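Local coordinates for protein hydrolase (Thermus thermophilus, PDB 1UFO) that probably acts as a hydrolase of the alpha/beta hydrolase fold, its natural substrate not being established, at residues Val84-Lys89 and Pro153-Leu158; Pro162-Thr165 and Ala169-Gly172; Leu27-Gly32 and Ala42-Tyr47; Thr5-Leu10 and Ser36-Leu41. All coordinates share one frame; numbering follows the deposited sequence.

Contact 1 (Val84-Lys89 and Pro153-Leu158); sequences VALGFK and PGVLAL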
loop_
_atom_site.group_PDB
_atom_site.type_symbol
_atom_site.label_atom_id
_atom_site.label_comp_id
_atom_site.label_asym_id
_atom_site.label_seq_id
_atom_site.Cartn_x
_atom_site.Cartn_y
_atom_site.Cartn_z
ATOM N N VAL A 84 11.471 -27.311 -6.874
ATOM C CA VAL A 84 11.199 -26.311 -7.984
ATOM C C VAL A 84 11.643 -24.898 -7.469
ATOM O O VAL A 84 12.349 -24.186 -8.208
ATOM C CB VAL A 84 9.716 -26.203 -8.295
ATOM C CG1 VAL A 84 9.430 -24.943 -9.242
ATOM C CG2 VAL A 84 9.221 -27.485 -9.069
ATOM N N ALA A 85 11.302 -24.512 -6.238
ATOM C CA ALA A 85 11.707 -23.182 -5.716
ATOM C C ALA A 85 13.206 -22.985 -5.646
ATOM O O ALA A 85 13.717 -21.926 -6.039
ATOM C CB ALA A 85 11.128 -22.983 -4.317
ATOM N N LEU A 86 13.919 -24.012 -5.195
ATOM C CA LEU A 86 15.386 -23.887 -5.124
ATOM C C LEU A 86 16.017 -23.757 -6.542
ATOM O O LEU A 86 17.017 -23.033 -6.694
ATOM C CB LEU A 86 15.942 -25.126 -4.360
ATOM C CG LEU A 86 15.687 -25.014 -2.847
ATOM C CD1 LEU A 86 15.930 -26.409 -2.287
ATOM C CD2 LEU A 86 16.625 -23.996 -2.191
ATOM N N GLY A 87 15.469 -24.473 -7.501
ATOM C CA GLY A 87 15.967 -24.431 -8.880
ATOM C C GLY A 87 15.662 -23.057 -9.454
ATOM O O GLY A 87 16.494 -22.389 -10.106
ATOM N N PHE A 88 14.440 -22.639 -9.205
ATOM C CA PHE A 88 13.964 -21.324 -9.722
ATOM C C PHE A 88 14.832 -20.187 -9.128
ATOM O O PHE A 88 15.197 -19.204 -9.836
ATOM C CB PHE A 88 12.475 -21.146 -9.311
ATOM C CG PHE A 88 11.692 -20.096 -10.107
ATOM C CD1 PHE A 88 12.102 -19.646 -11.327
ATOM C CD2 PHE A 88 10.442 -19.724 -9.620
ATOM C CE1 PHE A 88 11.238 -18.825 -12.129
ATOM C CE2 PHE A 88 9.561 -18.929 -10.374
ATOM C CZ PHE A 88 9.942 -18.482 -11.635
ATOM N N LYS A 89 15.198 -20.283 -7.834
ATOM C CA LYS A 89 16.061 -19.313 -7.202
ATOM C C LYS A 89 17.410 -19.220 -7.895
ATOM O O LYS A 89 17.890 -18.118 -8.196
ATOM C CB LYS A 89 16.309 -19.730 -5.712
ATOM C CG LYS A 89 17.286 -18.804 -4.991
ATOM C CD LYS A 89 18.084 -19.513 -3.892
ATOM C CE LYS A 89 19.030 -20.502 -4.526
ATOM N NZ LYS A 89 20.003 -21.032 -3.531
ATOM N N PRO A 153 17.630 -33.019 1.136
ATOM C CA PRO A 153 18.345 -32.217 2.144
ATOM C C PRO A 153 18.200 -30.707 1.951
ATOM O O PRO A 153 18.183 -29.955 2.923
ATOM C CB PRO A 153 19.808 -32.701 1.999
ATOM C CG PRO A 153 19.577 -34.120 1.484
ATOM C CD PRO A 153 18.542 -33.987 0.471
ATOM N N GLY A 154 18.127 -30.300 0.689
ATOM C CA GLY A 154 17.961 -28.872 0.434
ATOM C C GLY A 154 16.627 -28.368 0.896
ATOM O O GLY A 154 16.547 -27.220 1.332
ATOM N N VAL A 155 15.572 -29.193 0.766
ATOM C CA VAL A 155 14.260 -28.737 1.210
ATOM C C VAL A 155 14.216 -28.804 2.751
ATOM O O VAL A 155 13.606 -27.911 3.377
ATOM C CB VAL A 155 13.149 -29.615 0.602
ATOM C CG1 VAL A 155 11.792 -29.203 1.191
ATOM C CG2 VAL A 155 13.150 -29.453 -0.907
ATOM N N LEU A 156 14.852 -29.820 3.355
ATOM C CA LEU A 156 14.831 -29.870 4.822
ATOM C C LEU A 156 15.502 -28.617 5.386
ATOM O O LEU A 156 15.105 -28.095 6.393
ATOM C CB LEU A 156 15.523 -31.179 5.381
ATOM C CG LEU A 156 14.746 -32.455 4.981
ATOM C CD1 LEU A 156 15.561 -33.718 5.156
ATOM C CD2 LEU A 156 13.449 -32.492 5.805
ATOM N N ALA A 157 16.565 -28.149 4.717
ATOM C CA ALA A 157 17.254 -26.961 5.163
ATOM C C ALA A 157 16.391 -25.739 5.186
ATOM O O ALA A 157 16.573 -24.880 6.045
ATOM C CB ALA A 157 18.488 -26.694 4.300
ATOM N N LEU A 158 15.457 -25.636 4.222
ATOM C CA LEU A 158 14.535 -24.502 4.162
ATOM C C LEU A 158 13.582 -24.514 5.350
ATOM O O LEU A 158 13.181 -23.466 5.794
ATOM C CB LEU A 158 13.677 -24.532 2.858
ATOM C CG LEU A 158 14.368 -24.372 1.558
ATOM C CD1 LEU A 158 13.467 -24.395 0.404
ATOM C CD2 LEU A 158 15.109 -23.014 1.653
#
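L86 meets L158 and G154 where the axes of segments 84-89 and 153-158, on helices 77-103 and 153-160, run at 91° to each other and approach to 10.6 Å. The side-chain packing is apolar and runs through this one leucine. L86 and L158 reach toward each other tip to tip, L86 CG lying 4.0 Å from L158 CD1 and L86 CD2 4.1 Å from the same methyl. The other branch, L86 CD1, turns to the start of the second helix and touches the side chain of V155 at CG2, 4.3 Å away. In the alpha/beta hydrolase fold helices flank a central sheet; here helix 153-160, from the long excursion between strands 132-135 and 175-180, lies against one of them, and L158 also rests on L121 of helix 114-124. Contact with backbone is the second kind: L86 CD1 sits 3.8 Å from G154 O, and G154 has no side chain to hold the leucine off. Cutting L86 back to an alanine is likely to open a gap beside L158 CD1 and take the cover off G154. At the helix start, D152 OD1 takes weak hydrogen bonds from G154 N and V155 N.

Contact 2 (Pro162-Thr165 and Ala169-Gly172); sequences PPAT and AYGG
Between P163-A164 and Y170 the backbones stay well apart, the closest CA pairs being A164 with Y170 at 8.9 Å and P163 with A169 at 9.2 Å, so a single side chain bridges the gap. P163-T165 form a short 3-10 turn, fastened by P162 O, which accepts from both T165 N (2.9 Å) and T165 OG1; the hydroxyl, 2.6 Å from P162 O, lies in the carbonyl plane. Across from this turn, Y170 has CG anti to its own carbonyl carbon (chi1 -77°), which sends the ring toward the proline with the phenol end leading. P163 O lies at the ring edge, near its plane, 3.3 Å from Y170 CE2 and 3.2 Å from Y170 OH. A164 packs on the same phenol oxygen through its backbone, A164 CA lying 3.5 Å from Y170 OH, while P163 CB is 3.8 Å from Y170 OH. The oxygen is thus buried among backbone and proline carbons, and its hydrogen bond to H120 ND1 gives it a polar partner. The contact ties together two points of the loop leading from helix 153-160 to strand 175-180. P163 leans on F117, L121 and A124 of helix 114-124, the helix that also carries H120, while A164 touches T194 and Y170 touches L198, both on helix 188-198.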
loop_
_atom_site.group_PDB
_atom_site.type_symbol
_atom_site.label_atom_id
_atom_site.label_comp_id
_atom_site.label_asym_id
_atom_site.label_seq_id
_atom_site.Cartn_x
_atom_site.Cartn_y
_atom_site.Cartn_z
ATOM N N PRO A 162 14.118 -21.124 7.581
ATOM C CA PRO A 162 13.385 -20.412 6.517
ATOM C C PRO A 162 14.101 -19.085 6.197
ATOM O O PRO A 162 14.714 -18.457 7.078
ATOM C CB PRO A 162 12.026 -20.142 7.159
ATOM C CG PRO A 162 11.880 -21.357 8.111
ATOM C CD PRO A 162 13.245 -21.474 8.698
ATOM N N PRO A 163 13.995 -18.619 4.936
ATOM C CA PRO A 163 14.667 -17.356 4.619
ATOM C C PRO A 163 14.285 -16.188 5.498
ATOM O O PRO A 163 15.160 -15.383 5.829
ATOM C CB PRO A 163 14.301 -17.081 3.132
ATOM C CG PRO A 163 13.097 -17.979 2.905
ATOM C CD PRO A 163 13.277 -19.195 3.779
ATOM N N ALA A 164 13.015 -16.059 5.858
ATOM C CA ALA A 164 12.643 -14.891 6.679
ATOM C C ALA A 164 13.231 -14.895 8.069
ATOM O O ALA A 164 13.100 -13.898 8.774
ATOM C CB ALA A 164 11.119 -14.732 6.762
ATOM N N THR A 165 13.847 -16.023 8.450
ATOM C CA THR A 165 14.516 -16.058 9.786
ATOM C C THR A 165 15.966 -15.584 9.666
ATOM O O THR A 165 16.698 -15.551 10.695
ATOM C CB THR A 165 14.523 -17.477 10.400
ATOM O OG1 THR A 165 15.347 -18.339 9.606
ATOM C CG2 THR A 165 13.093 -18.034 10.451
ATOM N N ALA A 169 20.670 -10.972 6.639
ATOM C CA ALA A 169 21.340 -11.118 5.340
ATOM C C ALA A 169 20.609 -10.294 4.242
ATOM O O ALA A 169 21.137 -10.137 3.145
ATOM C CB ALA A 169 21.365 -12.633 4.915
ATOM N N TYR A 170 19.418 -9.776 4.583
ATOM C CA TYR A 170 18.589 -9.005 3.595
ATOM C C TYR A 170 19.109 -7.619 3.279
ATOM O O TYR A 170 18.649 -6.993 2.307
ATOM C CB TYR A 170 17.145 -8.861 4.100
ATOM C CG TYR A 170 16.257 -10.119 3.965
ATOM C CD1 TYR A 170 14.937 -9.998 3.466
ATOM C CD2 TYR A 170 16.676 -11.403 4.368
ATOM C CE1 TYR A 170 14.073 -11.108 3.350
ATOM C CE2 TYR A 170 15.806 -12.521 4.268
ATOM C CZ TYR A 170 14.528 -12.359 3.773
ATOM O OH TYR A 170 13.712 -13.415 3.737
ATOM N N GLY A 171 20.061 -7.119 4.094
ATOM C CA GLY A 171 20.642 -5.825 3.814
ATOM C C GLY A 171 19.695 -4.632 3.713
ATOM O O GLY A 171 19.997 -3.647 3.013
ATOM N N GLY A 172 18.558 -4.768 4.372
ATOM C CA GLY A 172 17.578 -3.699 4.384
ATOM C C GLY A 172 17.000 -3.424 3.000
ATOM O O GLY A 172 16.466 -2.349 2.795
#

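Contact 3 (Leu27-Gly32 and Ala42-Tyr47); sequences LLALHG and ALLPGY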
loop_
_atom_site.group_PDB
_atom_site.type_symbol
_atom_site.label_atom_id
_atom_site.label_comp_id
_atom_site.label_asym_id
_atom_site.label_seq_id
_atom_site.Cartn_x
_atom_site.Cartn_y
_atom_site.Cartn_z
ATOM N N LEU A 27 12.508 -5.222 -14.129
ATOM C CA LEU A 27 11.733 -5.940 -13.100
ATOM C C LEU A 27 11.761 -7.396 -13.539
ATOM O O LEU A 27 11.205 -7.758 -14.575
ATOM C CB LEU A 27 10.276 -5.454 -13.020
ATOM C CG LEU A 27 9.400 -6.163 -11.999
ATOM C CD1 LEU A 27 10.040 -6.020 -10.578
ATOM C CD2 LEU A 27 7.988 -5.657 -11.986
ATOM N N LEU A 28 12.423 -8.246 -12.751
ATOM C CA LEU A 28 12.402 -9.698 -12.999
ATOM C C LEU A 28 11.239 -10.230 -12.193
ATOM O O LEU A 28 11.220 -10.063 -10.961
ATOM C CB LEU A 28 13.755 -10.388 -12.549
ATOM C CG LEU A 28 13.723 -11.932 -12.628
ATOM C CD1 LEU A 28 13.428 -12.439 -14.046
ATOM C CD2 LEU A 28 15.154 -12.482 -12.157
ATOM N N ALA A 29 10.311 -10.882 -12.869
ATOM C CA ALA A 29 9.064 -11.414 -12.212
ATOM C C ALA A 29 9.091 -12.914 -12.197
ATOM O O ALA A 29 9.376 -13.535 -13.213
ATOM C CB ALA A 29 7.813 -10.896 -12.957
ATOM N N LEU A 30 8.752 -13.489 -11.042
ATOM C CA LEU A 30 8.805 -14.919 -10.741
ATOM C C LEU A 30 7.415 -15.383 -10.411
ATOM O O LEU A 30 6.795 -14.950 -9.439
ATOM C CB LEU A 30 9.713 -15.214 -9.536
ATOM C CG LEU A 30 11.100 -14.563 -9.721
ATOM C CD1 LEU A 30 11.946 -14.871 -8.431
ATOM C CD2 LEU A 30 11.890 -15.117 -10.971
ATOM N N HIS A 31 6.886 -16.243 -11.302
ATOM C CA HIS A 31 5.525 -16.701 -11.208
ATOM C C HIS A 31 5.341 -17.702 -10.057
ATOM O O HIS A 31 6.324 -18.127 -9.433
ATOM C CB HIS A 31 5.125 -17.304 -12.597
ATOM C CG HIS A 31 5.795 -18.607 -12.927
ATOM N ND1 HIS A 31 5.484 -19.791 -12.287
ATOM C CD2 HIS A 31 6.779 -18.897 -13.831
ATOM C CE1 HIS A 31 6.211 -20.775 -12.819
ATOM N NE2 HIS A 31 6.995 -20.254 -13.776
ATOM N N GLY A 32 4.075 -18.134 -9.857
ATOM C CA GLY A 32 3.815 -19.070 -8.770
ATOM C C GLY A 32 3.574 -20.495 -9.224
ATOM O O GLY A 32 3.689 -20.769 -10.420
ATOM N N ALA A 42 1.339 -10.808 -17.378
ATOM C CA ALA A 42 0.014 -10.291 -17.675
ATOM C C ALA A 42 -0.672 -9.689 -16.435
ATOM O O ALA A 42 -1.569 -8.891 -16.601
ATOM C CB ALA A 42 -0.877 -11.432 -18.224
ATOM N N LEU A 43 -0.199 -10.101 -15.256
ATOM C CA LEU A 43 -0.800 -9.577 -13.997
ATOM C C LEU A 43 -0.087 -8.271 -13.571
ATOM O O LEU A 43 -0.416 -7.755 -12.453
ATOM C CB LEU A 43 -0.633 -10.682 -12.902
ATOM C CG LEU A 43 -1.506 -11.951 -13.140
ATOM C CD1 LEU A 43 -0.983 -13.080 -12.264
ATOM C CD2 LEU A 43 -2.975 -11.646 -12.951
ATOM N N LEU A 44 0.835 -7.744 -14.360
ATOM C CA LEU A 44 1.509 -6.484 -14.028
ATOM C C LEU A 44 1.146 -5.410 -15.081
ATOM O O LEU A 44 2.006 -4.828 -15.714
ATOM C CB LEU A 44 3.028 -6.663 -13.944
ATOM C CG LEU A 44 3.442 -7.741 -12.917
ATOM C CD1 LEU A 44 4.914 -8.047 -12.982
ATOM C CD2 LEU A 44 3.113 -7.335 -11.487
ATOM N N PRO A 45 -0.135 -5.148 -15.238
ATOM C CA PRO A 45 -0.529 -4.129 -16.224
ATOM C C PRO A 45 0.041 -2.745 -15.873
ATOM O O PRO A 45 0.145 -2.363 -14.709
ATOM C CB PRO A 45 -2.067 -4.184 -16.157
ATOM C CG PRO A 45 -2.333 -4.425 -14.690
ATOM C CD PRO A 45 -1.296 -5.559 -14.415
ATOM N N GLY A 46 0.409 -1.988 -16.921
ATOM C CA GLY A 46 0.935 -0.657 -16.763
ATOM C C GLY A 46 2.408 -0.482 -16.390
ATOM O O GLY A 46 2.928 0.627 -16.428
ATOM N N TYR A 47 3.066 -1.572 -16.042
ATOM C CA TYR A 47 4.431 -1.483 -15.583
ATOM C C TYR A 47 5.371 -1.154 -16.761
ATOM O O TYR A 47 6.158 -0.234 -16.625
ATOM C CB TYR A 47 4.866 -2.797 -14.927
ATOM C CG TYR A 47 4.417 -3.013 -13.493
ATOM C CD1 TYR A 47 5.357 -3.340 -12.554
ATOM C CD2 TYR A 47 3.082 -2.946 -13.123
ATOM C CE1 TYR A 47 5.002 -3.604 -11.175
ATOM C CE2 TYR A 47 2.682 -3.229 -11.791
ATOM C CZ TYR A 47 3.679 -3.554 -10.852
ATOM O OH TYR A 47 3.316 -3.833 -9.558
#
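L27 reaches Y47 and L44 from strand 25-30 with a single methyl, CD2. Its CG stands opposite the backbone N (chi1 179°), and chi2 of 58° turns CD2 to the tyrosine, where L27 CD2 lies 3.6 Å from Y47 CD1 and 3.7 Å from Y47 CE1. The two side chains cross obliquely. That methyl is shared: L44 CD1 approaches L27 CD2 to 4.0 Å and, two residues further along the strand, A29 CB to 4.1 Å. L27 and A29 project from the same face of the strand, with L28 between them turned to the other, and L44 CD1 spans the pair. L44 is extended beyond CB, chi2 being 172°, which carries CD1 out to the strand. This belongs to the alpha/beta hydrolase sheet: strand 25-30 is hydrogen-bonded to strands 52-56 and 107-112, and the chain crosses over through helix 37-42 and this loop before entering 52-56. A type II turn from L44 to Y47, with G46 at positive phi and only a weak bond from Y47 N to L44 O, folds the loop back. It brings L44 CB over one face of the Y47 ring, 3.8 Å above its plane and toward the rim, while P45 O lies in plane at the ring edge. Y47 OH hydrogen-bonds to A224 O of helix 221-236, whose L228 and L231 also touch the Y47 side chain.

Contact 4 (Thr5-Leu10 and Ser36-Leu41); sequences TERLTL and SKEHIL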
loop_
_atom_site.group_PDB
_atom_site.type_symbol
_atom_site.label_atom_id
_atom_site.label_comp_id
_atom_site.label_asym_id
_atom_site.label_seq_id
_atom_site.Cartn_x
_atom_site.Cartn_y
_atom_site.Cartn_z
ATOM N N THR A 5 6.972 -7.235 -27.203
ATOM C CA THR A 5 7.270 -8.451 -26.535
ATOM C C THR A 5 8.273 -9.237 -27.297
ATOM O O THR A 5 8.156 -9.361 -28.519
ATOM C CB THR A 5 5.987 -9.273 -26.390
ATOM O OG1 THR A 5 5.083 -8.504 -25.599
ATOM C CG2 THR A 5 6.254 -10.657 -25.694
ATOM N N GLU A 6 9.283 -9.746 -26.612
ATOM C CA GLU A 6 10.232 -10.600 -27.268
ATOM C C GLU A 6 10.804 -11.640 -26.349
ATOM O O GLU A 6 10.602 -11.580 -25.118
ATOM C CB GLU A 6 11.380 -9.826 -27.913
ATOM C CG GLU A 6 11.968 -8.682 -27.201
ATOM C CD GLU A 6 12.937 -7.931 -28.137
ATOM O OE1 GLU A 6 12.567 -6.914 -28.793
ATOM O OE2 GLU A 6 14.066 -8.385 -28.243
ATOM N N ARG A 7 11.452 -12.627 -26.957
ATOM C CA ARG A 7 12.122 -13.689 -26.203
ATOM C C ARG A 7 13.614 -13.429 -26.270
ATOM O O ARG A 7 14.166 -13.266 -27.379
ATOM C CB ARG A 7 11.823 -15.089 -26.783
ATOM C CG ARG A 7 10.311 -15.457 -26.909
ATOM C CD ARG A 7 9.615 -15.795 -25.516
ATOM N NE ARG A 7 10.211 -16.995 -25.027
ATOM C CZ ARG A 7 9.627 -18.181 -25.009
ATOM N NH1 ARG A 7 10.340 -19.189 -24.567
ATOM N NH2 ARG A 7 8.335 -18.333 -25.336
ATOM N N LEU A 8 14.266 -13.350 -25.110
ATOM C CA LEU A 8 15.709 -13.112 -25.038
ATOM C C LEU A 8 16.325 -14.347 -24.448
ATOM O O LEU A 8 15.605 -15.228 -23.952
ATOM C CB LEU A 8 15.991 -11.990 -24.066
ATOM C CG LEU A 8 15.268 -10.710 -24.373
ATOM C CD1 LEU A 8 15.600 -9.695 -23.309
ATOM C CD2 LEU A 8 15.755 -10.185 -25.758
ATOM N N THR A 9 17.650 -14.409 -24.503
ATOM C CA THR A 9 18.406 -15.467 -23.859
ATOM C C THR A 9 19.276 -14.818 -22.808
ATOM O O THR A 9 20.072 -13.947 -23.136
ATOM C CB THR A 9 19.307 -16.259 -24.861
ATOM O OG1 THR A 9 18.463 -16.884 -25.839
ATOM C CG2 THR A 9 20.115 -17.373 -24.067
ATOM N N LEU A 10 19.090 -15.216 -21.516
ATOM C CA LEU A 10 19.873 -14.650 -20.418
ATOM C C LEU A 10 20.310 -15.788 -19.544
ATOM O O LEU A 10 19.487 -16.598 -19.178
ATOM C CB LEU A 10 19.002 -13.724 -19.608
ATOM C CG LEU A 10 18.641 -12.426 -20.297
ATOM C CD1 LEU A 10 17.464 -11.757 -19.499
ATOM C CD2 LEU A 10 19.839 -11.526 -20.271
ATOM N N SER A 36 3.116 -19.494 -15.027
ATOM C CA SER A 36 4.052 -19.466 -16.146
ATOM C C SER A 36 4.553 -18.025 -16.319
ATOM O O SER A 36 3.983 -17.084 -15.700
ATOM C CB SER A 36 3.303 -19.828 -17.443
ATOM O OG SER A 36 2.281 -18.855 -17.692
ATOM N N LYS A 37 5.586 -17.843 -17.144
ATOM C CA LYS A 37 6.135 -16.516 -17.399
ATOM C C LYS A 37 5.088 -15.605 -18.037
ATOM O O LYS A 37 5.018 -14.437 -17.713
ATOM C CB LYS A 37 7.428 -16.629 -18.247
ATOM C CG LYS A 37 7.211 -17.217 -19.608
ATOM C CD LYS A 37 8.571 -17.617 -20.191
ATOM C CE LYS A 37 8.488 -18.129 -21.635
ATOM N NZ LYS A 37 7.528 -19.330 -21.822
ATOM N N GLU A 38 4.229 -16.140 -18.912
ATOM C CA GLU A 38 3.260 -15.224 -19.507
ATOM C C GLU A 38 2.203 -14.782 -18.507
ATOM O O GLU A 38 1.785 -13.639 -18.579
ATOM C CB GLU A 38 2.511 -15.912 -20.673
ATOM C CG GLU A 38 3.429 -16.362 -21.817
ATOM C CD GLU A 38 4.241 -17.665 -21.570
ATOM O OE1 GLU A 38 5.195 -17.888 -22.359
ATOM O OE2 GLU A 38 3.955 -18.430 -20.624
ATOM N N HIS A 39 1.816 -15.702 -17.634
ATOM C CA HIS A 39 0.779 -15.359 -16.650
ATOM C C HIS A 39 1.258 -14.242 -15.703
ATOM O O HIS A 39 0.546 -13.272 -15.497
ATOM C CB HIS A 39 0.431 -16.603 -15.822
ATOM C CG HIS A 39 -0.718 -16.377 -14.904
ATOM N ND1 HIS A 39 -0.674 -16.713 -13.568
ATOM C CD2 HIS A 39 -1.939 -15.833 -15.127
ATOM C CE1 HIS A 39 -1.837 -16.397 -13.010
ATOM N NE2 HIS A 39 -2.630 -15.860 -13.932
ATOM N N ILE A 40 2.467 -14.383 -15.153
ATOM C CA ILE A 40 2.876 -13.343 -14.174
ATOM C C ILE A 40 3.071 -11.965 -14.870
ATOM O O ILE A 40 2.647 -10.938 -14.313
ATOM C CB ILE A 40 4.148 -13.818 -13.383
ATOM C CG1 ILE A 40 4.493 -12.790 -12.295
ATOM C CG2 ILE A 40 5.358 -13.923 -14.294
ATOM C CD1 ILE A 40 3.458 -12.776 -11.239
ATOM N N LEU A 41 3.574 -11.902 -16.113
ATOM C CA LEU A 41 3.725 -10.575 -16.742
ATOM C C LEU A 41 2.327 -9.961 -17.050
ATOM O O LEU A 41 2.157 -8.748 -16.937
ATOM C CB LEU A 41 4.555 -10.659 -18.010
ATOM C CG LEU A 41 6.023 -11.039 -17.673
ATOM C CD1 LEU A 41 6.815 -10.782 -18.966
ATOM C CD2 LEU A 41 6.625 -10.240 -16.511
#
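R7 carries the contact from the edge strand 3-10, meeting K37 and, more loosely, E38 near the start of helix 37-42. Just before it, T5 packs on L16 and R18 of strand 13-20, and E6 pairs its backbone with A17. At R7 the chain is bent at chi2 (-74°) and chi3 (-66°), which swings the guanidinium round to the helix. K37 crosses it at about a right angle and lays CE over the centre of one face, 3.5 Å above the plane; R7 CZ and K37 CE are 3.6 Å apart. The two like charges also come close, R7 NH2 to K37 NZ at 3.7 Å, but anions gather round them: E64 OE1 forms salt bridges with both R7 NH2 and K37 NZ, and D58 OD1 takes a further one from K37. In this alpha/beta hydrolase fold the contact links the outermost hairpin, strands 3-10 and 13-20, to the helix that follows strand 25-30. E38 OE1 accepts from K37 NZ at 2.8 Å on its syn side, while R7 NH2 lies 4.3 Å from E38 OE1, which sits well out of the guanidinium plane, so only the charges are near each other. With an alanine in place of K37, the R7 guanidinium would probably lose the cover on that face, and E38, D58 and E64 the ammonium they share. Further along, L8 and L10 lean on helix 77-103. Just before helix 37-42, S36 is the N-cap residue, its OG accepting from H39 N at 3.2 Å.

From the N terminus, strand 3-10 opens contact 4, which closes on S36-L41 after strands 13-20 and 25-30. Contact 3 starts within that loop, at L27-G32, and ends beyond it at A42-Y47, so the two cross; they also touch, H31 packing on S36, K37 and I40, and A29 on L41. Together they tie the edge hairpin, strand 25-30 and helix 37-42 to one another. Contact 1 then closes a long loop from helix 77-103 to helix 153-160, and F88 of helix 77-103 packs against L30 and H31 of contact 3. Contact 2 follows in series, closing a short loop before strand 175-180, on the opposite side of the chain's centre from contacts 3 and 4.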